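Local coordinates for proteasome assembly chaperone family protein (Pyrococcus furiosus, PDB 3VR0), which acts as a proteasome activator and is related to proteasome assembly chaperones of the PAC2 family, at residues T135-I149 / M205-Y217. Residues are numbered along the deposited sequence; the frame is centred on the assembly and turned at random.
Sequences TREIITMGGYQVPEI and MFGISLLGESLGY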
ATOM      1  N   THR C 135      -7.343 -19.109  26.157  1.00 21.76           N
ATOM      2  CA  THR C 135      -5.912 -19.261  25.787  1.00 21.49           C
ATOM      3  C   THR C 135      -5.017 -18.172  26.369  1.00 22.33           C
ATOM      4  O   THR C 135      -5.349 -16.970  26.281  1.00 21.55           O
ATOM      5  CB  THR C 135      -5.713 -19.206  24.282  1.00 22.30           C
ATOM      6  OG1 THR C 135      -6.628 -20.115  23.669  1.00 21.54           O
ATOM      7  CG2 THR C 135      -4.253 -19.571  23.889  1.00 18.72           C
ATOM      8  N   ARG C 136      -3.914 -18.601  26.988  1.00 22.14           N
ATOM      9  CA  ARG C 136      -2.921 -17.686  27.569  1.00 22.96           C
ATOM     10  C   ARG C 136      -1.589 -17.935  26.916  1.00 22.29           C
ATOM     11  O   ARG C 136      -0.761 -17.054  26.867  1.00 22.11           O
ATOM     12  CB  ARG C 136      -2.759 -17.911  29.102  1.00 23.89           C
ATOM     13  CG  ARG C 136      -4.081 -17.663  29.931  1.00 27.18           C
ATOM     14  CD  ARG C 136      -3.971 -18.186  31.402  1.00 29.78           C
ATOM     15  NE  ARG C 136      -3.561 -19.605  31.415  1.00 29.99           N
ATOM     16  CZ  ARG C 136      -2.481 -20.072  32.045  1.00 31.45           C
ATOM     17  NH1 ARG C 136      -1.732 -19.236  32.790  1.00 30.80           N
ATOM     18  NH2 ARG C 136      -2.168 -21.370  31.948  1.00 27.72           N
ATOM     19  N   GLU C 137      -1.385 -19.165  26.440  1.00 22.52           N
ATOM     20  CA  GLU C 137      -0.065 -19.681  26.160  1.00 22.23           C
ATOM     21  C   GLU C 137       0.013 -20.057  24.679  1.00 21.45           C
ATOM     22  O   GLU C 137      -0.913 -20.678  24.142  1.00 21.65           O
ATOM     23  CB  GLU C 137       0.227 -20.932  27.012  1.00 22.04           C
ATOM     24  CG  GLU C 137       1.728 -21.332  26.958  1.00 24.49           C
ATOM     25  CD  GLU C 137       2.108 -22.507  27.920  1.00 26.89           C
ATOM     26  OE1 GLU C 137       1.306 -22.814  28.814  1.00 28.35           O
ATOM     27  OE2 GLU C 137       3.181 -23.137  27.728  1.00 28.54           O
ATOM     28  N   ILE C 138       1.125 -19.693  24.042  1.00 20.46           N
ATOM     29  CA  ILE C 138       1.263 -19.799  22.589  1.00 20.75           C
ATOM     30  C   ILE C 138       2.550 -20.494  22.242  1.00 21.14           C
ATOM     31  O   ILE C 138       3.565 -20.161  22.801  1.00 22.06           O
ATOM     32  CB  ILE C 138       1.303 -18.394  21.968  1.00 19.27           C
ATOM     33  CG1 ILE C 138       0.025 -17.632  22.261  1.00 22.20           C
ATOM     34  CG2 ILE C 138       1.481 -18.441  20.467  1.00 20.59           C
ATOM     35  CD1 ILE C 138       0.172 -16.042  22.168  1.00 18.09           C
ATOM     36  N   ILE C 139       2.539 -21.412  21.278  1.00 22.28           N
ATOM     37  CA  ILE C 139       3.782 -21.966  20.794  1.00 22.39           C
ATOM     38  C   ILE C 139       3.799 -21.740  19.291  1.00 23.46           C
ATOM     39  O   ILE C 139       2.875 -22.144  18.615  1.00 22.96           O
ATOM     40  CB  ILE C 139       3.842 -23.499  21.091  1.00 23.70           C
ATOM     41  CG1 ILE C 139       3.811 -23.758  22.619  1.00 24.31           C
ATOM     42  CG2 ILE C 139       5.099 -24.076  20.489  1.00 23.10           C
ATOM     43  CD1 ILE C 139       3.874 -25.299  22.962  1.00 26.93           C
ATOM     44  N   THR C 140       4.821 -21.067  18.749  1.00 23.23           N
ATOM     45  CA  THR C 140       4.869 -20.916  17.283  1.00 23.06           C
ATOM     46  C   THR C 140       5.988 -21.777  16.699  1.00 22.81           C
ATOM     47  O   THR C 140       7.018 -21.949  17.299  1.00 22.74           O
ATOM     48  CB  THR C 140       5.038 -19.440  16.856  1.00 23.32           C
ATOM     49  OG1 THR C 140       6.259 -18.976  17.371  1.00 19.68           O
ATOM     50  CG2 THR C 140       3.925 -18.525  17.474  1.00 23.31           C
ATOM     51  N   MET C 141       5.757 -22.301  15.514  1.00 24.03           N
ATOM     52  CA  MET C 141       6.657 -23.190  14.881  1.00 25.27           C
ATOM     53  C   MET C 141       6.963 -22.585  13.541  1.00 28.03           C
ATOM     54  O   MET C 141       6.067 -22.073  12.865  1.00 28.20           O
ATOM     55  CB  MET C 141       5.963 -24.543  14.673  1.00 24.97           C
ATOM     56  CG  MET C 141       5.402 -25.139  16.031  1.00 24.35           C
ATOM     57  SD  MET C 141       4.828 -26.811  15.738  1.00 28.06           S
ATOM     58  CE  MET C 141       3.624 -26.565  14.466  1.00 16.51           C
ATOM     59  N   GLY C 142       8.222 -22.681  13.132  1.00 29.24           N
ATOM     60  CA  GLY C 142       8.603 -22.302  11.786  1.00 32.25           C
ATOM     61  C   GLY C 142      10.087 -22.603  11.498  1.00 33.83           C
ATOM     62  O   GLY C 142      10.717 -23.420  12.176  1.00 33.19           O
ATOM     63  N   GLY C 143      10.630 -21.923  10.489  1.00 35.76           N
ATOM     64  CA  GLY C 143      12.009 -22.150  10.017  1.00 36.96           C
ATOM     65  C   GLY C 143      12.938 -20.984  10.300  1.00 38.45           C
ATOM     66  O   GLY C 143      12.497 -19.834  10.482  1.00 37.30           O
ATOM     67  N   TYR C 144      14.228 -21.292  10.348  1.00 39.61           N
ATOM     68  CA  TYR C 144      15.279 -20.293  10.432  1.00 42.03           C
ATOM     69  C   TYR C 144      16.234 -20.520   9.260  1.00 43.04           C
ATOM     70  O   TYR C 144      16.903 -21.545   9.206  1.00 43.16           O
ATOM     71  CB  TYR C 144      16.009 -20.383  11.764  1.00 42.09           C
ATOM     72  CG  TYR C 144      17.111 -19.358  11.917  1.00 45.53           C
ATOM     73  CD1 TYR C 144      16.833 -18.074  12.384  1.00 46.44           C
ATOM     74  CD2 TYR C 144      18.438 -19.680  11.607  1.00 48.11           C
ATOM     75  CE1 TYR C 144      17.823 -17.135  12.526  1.00 48.08           C
ATOM     76  CE2 TYR C 144      19.453 -18.733  11.740  1.00 50.88           C
ATOM     77  CZ  TYR C 144      19.138 -17.466  12.202  1.00 51.02           C
ATOM     78  OH  TYR C 144      20.129 -16.537  12.343  1.00 52.27           O
ATOM     79  N   GLN C 145      16.244 -19.575   8.323  1.00 44.27           N
ATOM     80  CA  GLN C 145      16.977 -19.678   7.057  1.00 46.75           C
ATOM     81  C   GLN C 145      18.495 -19.709   7.278  1.00 46.81           C
ATOM     82  O   GLN C 145      19.047 -18.844   7.963  1.00 46.05           O
ATOM     83  CB  GLN C 145      16.600 -18.508   6.133  1.00 47.07           C
ATOM     84  CG  GLN C 145      17.560 -18.259   4.946  1.00 51.87           C
ATOM     85  CD  GLN C 145      17.250 -19.119   3.750  1.00 56.32           C
ATOM     86  OE1 GLN C 145      17.185 -18.647   2.608  1.00 58.75           O
ATOM     87  NE2 GLN C 145      17.033 -20.390   4.003  1.00 58.47           N
ATOM     88  N   VAL C 146      19.139 -20.708   6.677  1.00 47.75           N
ATOM     89  CA  VAL C 146      20.556 -21.005   6.910  1.00 49.56           C
ATOM     90  C   VAL C 146      21.237 -21.382   5.560  1.00 50.98           C
ATOM     91  O   VAL C 146      20.630 -22.062   4.734  1.00 50.94           O
ATOM     92  CB  VAL C 146      20.654 -22.116   8.016  1.00 48.80           C
ATOM     93  CG1 VAL C 146      20.977 -23.482   7.439  1.00 48.60           C
ATOM     94  CG2 VAL C 146      21.566 -21.717   9.136  1.00 48.73           C
ATOM     95  N   PRO C 147      22.488 -20.923   5.319  1.00 53.08           N
ATOM     96  CA  PRO C 147      23.094 -21.209   4.005  1.00 54.41           C
ATOM     97  C   PRO C 147      23.432 -22.704   3.745  1.00 56.12           C
ATOM     98  O   PRO C 147      23.527 -23.127   2.583  1.00 56.38           O
ATOM     99  CB  PRO C 147      24.346 -20.323   3.992  1.00 54.18           C
ATOM    100  CG  PRO C 147      24.699 -20.110   5.432  1.00 53.64           C
ATOM    101  CD  PRO C 147      23.424 -20.222   6.228  1.00 53.09           C
ATOM    102  N   GLU C 148      23.576 -23.493   4.809  1.00 57.92           N
ATOM    103  CA  GLU C 148      23.816 -24.941   4.709  1.00 59.97           C
ATOM    104  C   GLU C 148      23.584 -25.640   6.061  1.00 60.76           C
ATOM    105  O   GLU C 148      23.817 -25.040   7.127  1.00 60.31           O
ATOM    106  CB  GLU C 148      25.259 -25.206   4.244  1.00 60.80           C
ATOM    107  CG  GLU C 148      26.333 -24.826   5.286  1.00 62.85           C
ATOM    108  CD  GLU C 148      27.731 -25.352   4.944  1.00 67.35           C
ATOM    109  OE1 GLU C 148      28.303 -24.953   3.897  1.00 67.15           O
ATOM    110  OE2 GLU C 148      28.264 -26.154   5.747  1.00 69.35           O
ATOM    111  N   ILE C 149      23.158 -26.908   6.036  1.00 62.27           N
ATOM    112  CA  ILE C 149      23.022 -27.658   7.307  1.00 63.45           C
ATOM    113  C   ILE C 149      24.090 -28.733   7.487  1.00 64.28           C
ATOM    114  O   ILE C 149      24.267 -29.609   6.626  1.00 64.31           O
ATOM    115  CB  ILE C 149      21.628 -28.295   7.523  1.00 63.47           C
ATOM    116  CG1 ILE C 149      20.542 -27.222   7.568  1.00 63.81           C
ATOM    117  CG2 ILE C 149      21.620 -29.141   8.828  1.00 63.31           C
ATOM    118  CD1 ILE C 149      19.128 -27.759   7.338  1.00 64.11           C
ATOM    119  N   MET C 205      -0.509 -12.436  27.501  1.00 28.55           N
ATOM    120  CA  MET C 205      -0.255 -13.821  27.041  1.00 26.79           C
ATOM    121  C   MET C 205       1.249 -14.101  26.962  1.00 26.67           C
ATOM    122  O   MET C 205       2.084 -13.201  27.137  1.00 26.37           O
ATOM    123  CB  MET C 205      -0.903 -14.044  25.655  1.00 26.67           C
ATOM    124  CG  MET C 205      -2.431 -13.790  25.629  1.00 23.65           C
ATOM    125  SD  MET C 205      -3.094 -13.874  23.949  1.00 27.03           S
ATOM    126  CE  MET C 205      -3.202 -15.669  23.644  1.00 23.38           C
ATOM    127  N   PHE C 206       1.622 -15.352  26.692  1.00 25.86           N
ATOM    128  CA  PHE C 206       3.033 -15.727  26.821  1.00 25.01           C
ATOM    129  C   PHE C 206       3.295 -16.949  26.009  1.00 24.33           C
ATOM    130  O   PHE C 206       2.338 -17.662  25.627  1.00 24.13           O
ATOM    131  CB  PHE C 206       3.439 -15.934  28.285  1.00 25.29           C
ATOM    132  CG  PHE C 206       2.736 -17.103  28.985  1.00 26.21           C
ATOM    133  CD1 PHE C 206       3.323 -18.363  29.012  1.00 26.62           C
ATOM    134  CD2 PHE C 206       1.522 -16.920  29.652  1.00 27.87           C
ATOM    135  CE1 PHE C 206       2.684 -19.453  29.688  1.00 29.67           C
ATOM    136  CE2 PHE C 206       0.871 -17.997  30.312  1.00 28.38           C
ATOM    137  CZ  PHE C 206       1.474 -19.264  30.338  1.00 26.01           C
ATOM    138  N   GLY C 207       4.565 -17.201  25.731  1.00 22.78           N
ATOM    139  CA  GLY C 207       4.890 -18.416  25.025  1.00 23.05           C
ATOM    140  C   GLY C 207       6.270 -18.484  24.438  1.00 22.95           C
ATOM    141  O   GLY C 207       7.164 -17.828  24.909  1.00 23.91           O
ATOM    142  N   ILE C 208       6.437 -19.304  23.417  1.00 22.46           N
ATOM    143  CA  ILE C 208       7.756 -19.660  22.947  1.00 23.40           C
ATOM    144  C   ILE C 208       7.689 -19.819  21.435  1.00 23.33           C
ATOM    145  O   ILE C 208       6.696 -20.280  20.910  1.00 23.28           O
ATOM    146  CB  ILE C 208       8.246 -21.028  23.624  1.00 22.76           C
ATOM    147  CG1 ILE C 208       9.647 -21.379  23.198  1.00 24.18           C
ATOM    148  CG2 ILE C 208       7.221 -22.210  23.341  1.00 20.61           C
ATOM    149  CD1 ILE C 208      10.374 -22.440  24.221  1.00 26.23           C
ATOM    150  N   SER C 209       8.754 -19.397  20.767  1.00 23.76           N
ATOM    151  CA  SER C 209       8.960 -19.588  19.385  1.00 24.56           C
ATOM    152  C   SER C 209       9.985 -20.702  19.205  1.00 25.71           C
ATOM    153  O   SER C 209      11.058 -20.671  19.787  1.00 27.05           O
ATOM    154  CB  SER C 209       9.611 -18.307  18.809  1.00 25.25           C
ATOM    155  OG  SER C 209      10.149 -18.634  17.529  1.00 26.85           O
ATOM    156  N   LEU C 210       9.712 -21.659  18.344  1.00 27.42           N
ATOM    157  CA  LEU C 210      10.693 -22.664  18.060  1.00 28.21           C
ATOM    158  C   LEU C 210      10.873 -22.693  16.564  1.00 28.76           C
ATOM    159  O   LEU C 210       9.933 -22.985  15.839  1.00 28.84           O
ATOM    160  CB  LEU C 210      10.221 -24.039  18.576  1.00 27.76           C
ATOM    161  CG  LEU C 210      10.048 -24.057  20.082  1.00 29.33           C
ATOM    162  CD1 LEU C 210       9.198 -25.286  20.542  1.00 31.66           C
ATOM    163  CD2 LEU C 210      11.409 -24.061  20.751  1.00 28.27           C
ATOM    164  N   LEU C 211      12.085 -22.370  16.113  1.00 29.52           N
ATOM    165  CA  LEU C 211      12.381 -22.314  14.695  1.00 30.84           C
ATOM    166  C   LEU C 211      13.521 -23.260  14.353  1.00 31.18           C
ATOM    167  O   LEU C 211      14.555 -23.264  15.019  1.00 31.18           O
ATOM    168  CB  LEU C 211      12.769 -20.879  14.270  1.00 31.22           C
ATOM    169  CG  LEU C 211      11.787 -19.716  14.464  1.00 32.03           C
ATOM    170  CD1 LEU C 211      12.453 -18.438  14.024  1.00 29.52           C
ATOM    171  CD2 LEU C 211      10.574 -19.948  13.613  1.00 32.76           C
ATOM    172  N   GLY C 212      13.333 -24.026  13.289  1.00 31.79           N
ATOM    173  CA  GLY C 212      14.290 -24.997  12.889  1.00 33.66           C
ATOM    174  C   GLY C 212      15.126 -24.527  11.718  1.00 35.87           C
ATOM    175  O   GLY C 212      14.609 -23.934  10.760  1.00 34.24           O
ATOM    176  N   GLU C 213      16.416 -24.854  11.783  1.00 36.80           N
ATOM    177  CA  GLU C 213      17.340 -24.571  10.697  1.00 38.43           C
ATOM    178  C   GLU C 213      16.920 -25.297   9.451  1.00 38.10           C
ATOM    179  O   GLU C 213      16.618 -26.475   9.481  1.00 38.92           O
ATOM    180  CB  GLU C 213      18.774 -24.952  11.070  1.00 38.71           C
ATOM    181  CG  GLU C 213      19.396 -24.022  12.068  1.00 41.94           C
ATOM    182  CD  GLU C 213      20.746 -24.530  12.572  1.00 49.41           C
ATOM    183  OE1 GLU C 213      20.979 -25.777  12.513  1.00 53.00           O
ATOM    184  OE2 GLU C 213      21.556 -23.692  13.041  1.00 48.02           O
ATOM    185  N   SER C 214      16.905 -24.567   8.349  1.00 38.82           N
ATOM    186  CA  SER C 214      16.420 -25.068   7.081  1.00 39.72           C
ATOM    187  C   SER C 214      17.121 -24.327   5.945  1.00 41.35           C
ATOM    188  O   SER C 214      17.504 -23.165   6.098  1.00 41.10           O
ATOM    189  CB  SER C 214      14.924 -24.804   6.960  1.00 38.39           C
ATOM    190  OG  SER C 214      14.446 -25.355   5.751  1.00 36.13           O
ATOM    191  N   LEU C 215      17.255 -25.000   4.808  1.00 43.98           N
ATOM    192  CA  LEU C 215      17.814 -24.384   3.604  1.00 46.90           C
ATOM    193  C   LEU C 215      16.806 -23.355   3.113  1.00 48.60           C
ATOM    194  O   LEU C 215      17.175 -22.229   2.745  1.00 48.92           O
ATOM    195  CB  LEU C 215      18.108 -25.433   2.531  1.00 46.80           C
ATOM    196  CG  LEU C 215      19.106 -26.567   2.881  1.00 49.67           C
ATOM    197  CD1 LEU C 215      19.429 -27.402   1.626  1.00 49.25           C
ATOM    198  CD2 LEU C 215      20.417 -26.079   3.592  1.00 49.14           C
ATOM    199  N   GLY C 216      15.530 -23.734   3.127  1.00 50.46           N
ATOM    200  CA  GLY C 216      14.466 -22.756   2.997  1.00 52.40           C
ATOM    201  C   GLY C 216      13.679 -22.778   1.710  1.00 53.77           C
ATOM    202  O   GLY C 216      12.513 -22.370   1.695  1.00 54.75           O
ATOM    203  N   TYR C 217      14.295 -23.249   0.633  1.00 54.66           N
ATOM    204  CA  TYR C 217      13.629 -23.280  -0.665  1.00 55.41           C
ATOM    205  C   TYR C 217      13.123 -24.665  -0.961  1.00 54.39           C
ATOM    206  O   TYR C 217      12.620 -24.940  -2.048  1.00 55.09           O
ATOM    207  CB  TYR C 217      14.548 -22.775  -1.800  1.00 56.96           C
ATOM    208  CG  TYR C 217      16.030 -23.008  -1.592  1.00 59.60           C
ATOM    209  CD1 TYR C 217      16.633 -24.230  -1.945  1.00 62.25           C
ATOM    210  CD2 TYR C 217      16.832 -21.999  -1.047  1.00 63.41           C
ATOM    211  CE1 TYR C 217      18.021 -24.442  -1.743  1.00 65.14           C
ATOM    212  CE2 TYR C 217      18.208 -22.188  -0.848  1.00 66.47           C
ATOM    213  CZ  TYR C 217      18.797 -23.411  -1.190  1.00 67.24           C
ATOM    214  OH  TYR C 217      20.157 -23.564  -0.977  1.00 69.95           O
TER
HETATM  215  O   HOH W   1       8.497 -19.787  16.008  1.00 39.38           O
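Strands 137-145 and 206-214 are parallel neighbours in the middle of the chain's large mixed beta sheet, and ten backbone hydrogen bonds, from Phe206 N on Arg136 O to Val146 N on Ser214 O, hold them in unbroken register. The pairing twists strongly, the segment axes crossing at -39°. Tyr144 N meets Gly212 O at 2.7 Å with a fairly straight N-H, but from above the carbonyl plane, 50° out of it and off the lone pairs.

At the start, Phe206 lays one ring face over Glu137, whose CB sits 4.2 Å from the ring centroid in a CH-pi contact. The ring gets there because its CG stands between the backbone N and carbonyl carbon (chi1 65°). Arg136 NH1 comes to the ring edge, 3.8 Å from Phe206 CE2, with the guanidinium steeply turned against the ring. The Glu137 carboxylate is gripped by Arg100 and Tyr168, while Arg136 pairs with Asp32.

Farther along, Ile139 and Ile208 run side by side, CG1 of the former 3.8 Å from CG2 of the latter; from this face Ile139, Met141 and Leu210 reach helix 221-235, while Ile208 touches Val159. On the other face one water bridges Thr140 OG1 (2.7 Å) and Ser209 OG, and Thr140 OG1 also bonds Ala193 O. Leu211 CD2 lies over the bare backbone of Gly142, 3.6 Å from Gly142 CA.

Strands 34-37, 137-145 and 206-214 thus form a parallel core, which 155-159 joins antiparallel beside 206-214; with helix 221-235 on the Ile139/Met141/Leu210 face, this is the centre of an alpha/beta sheet, consistent with the PAC2 fold.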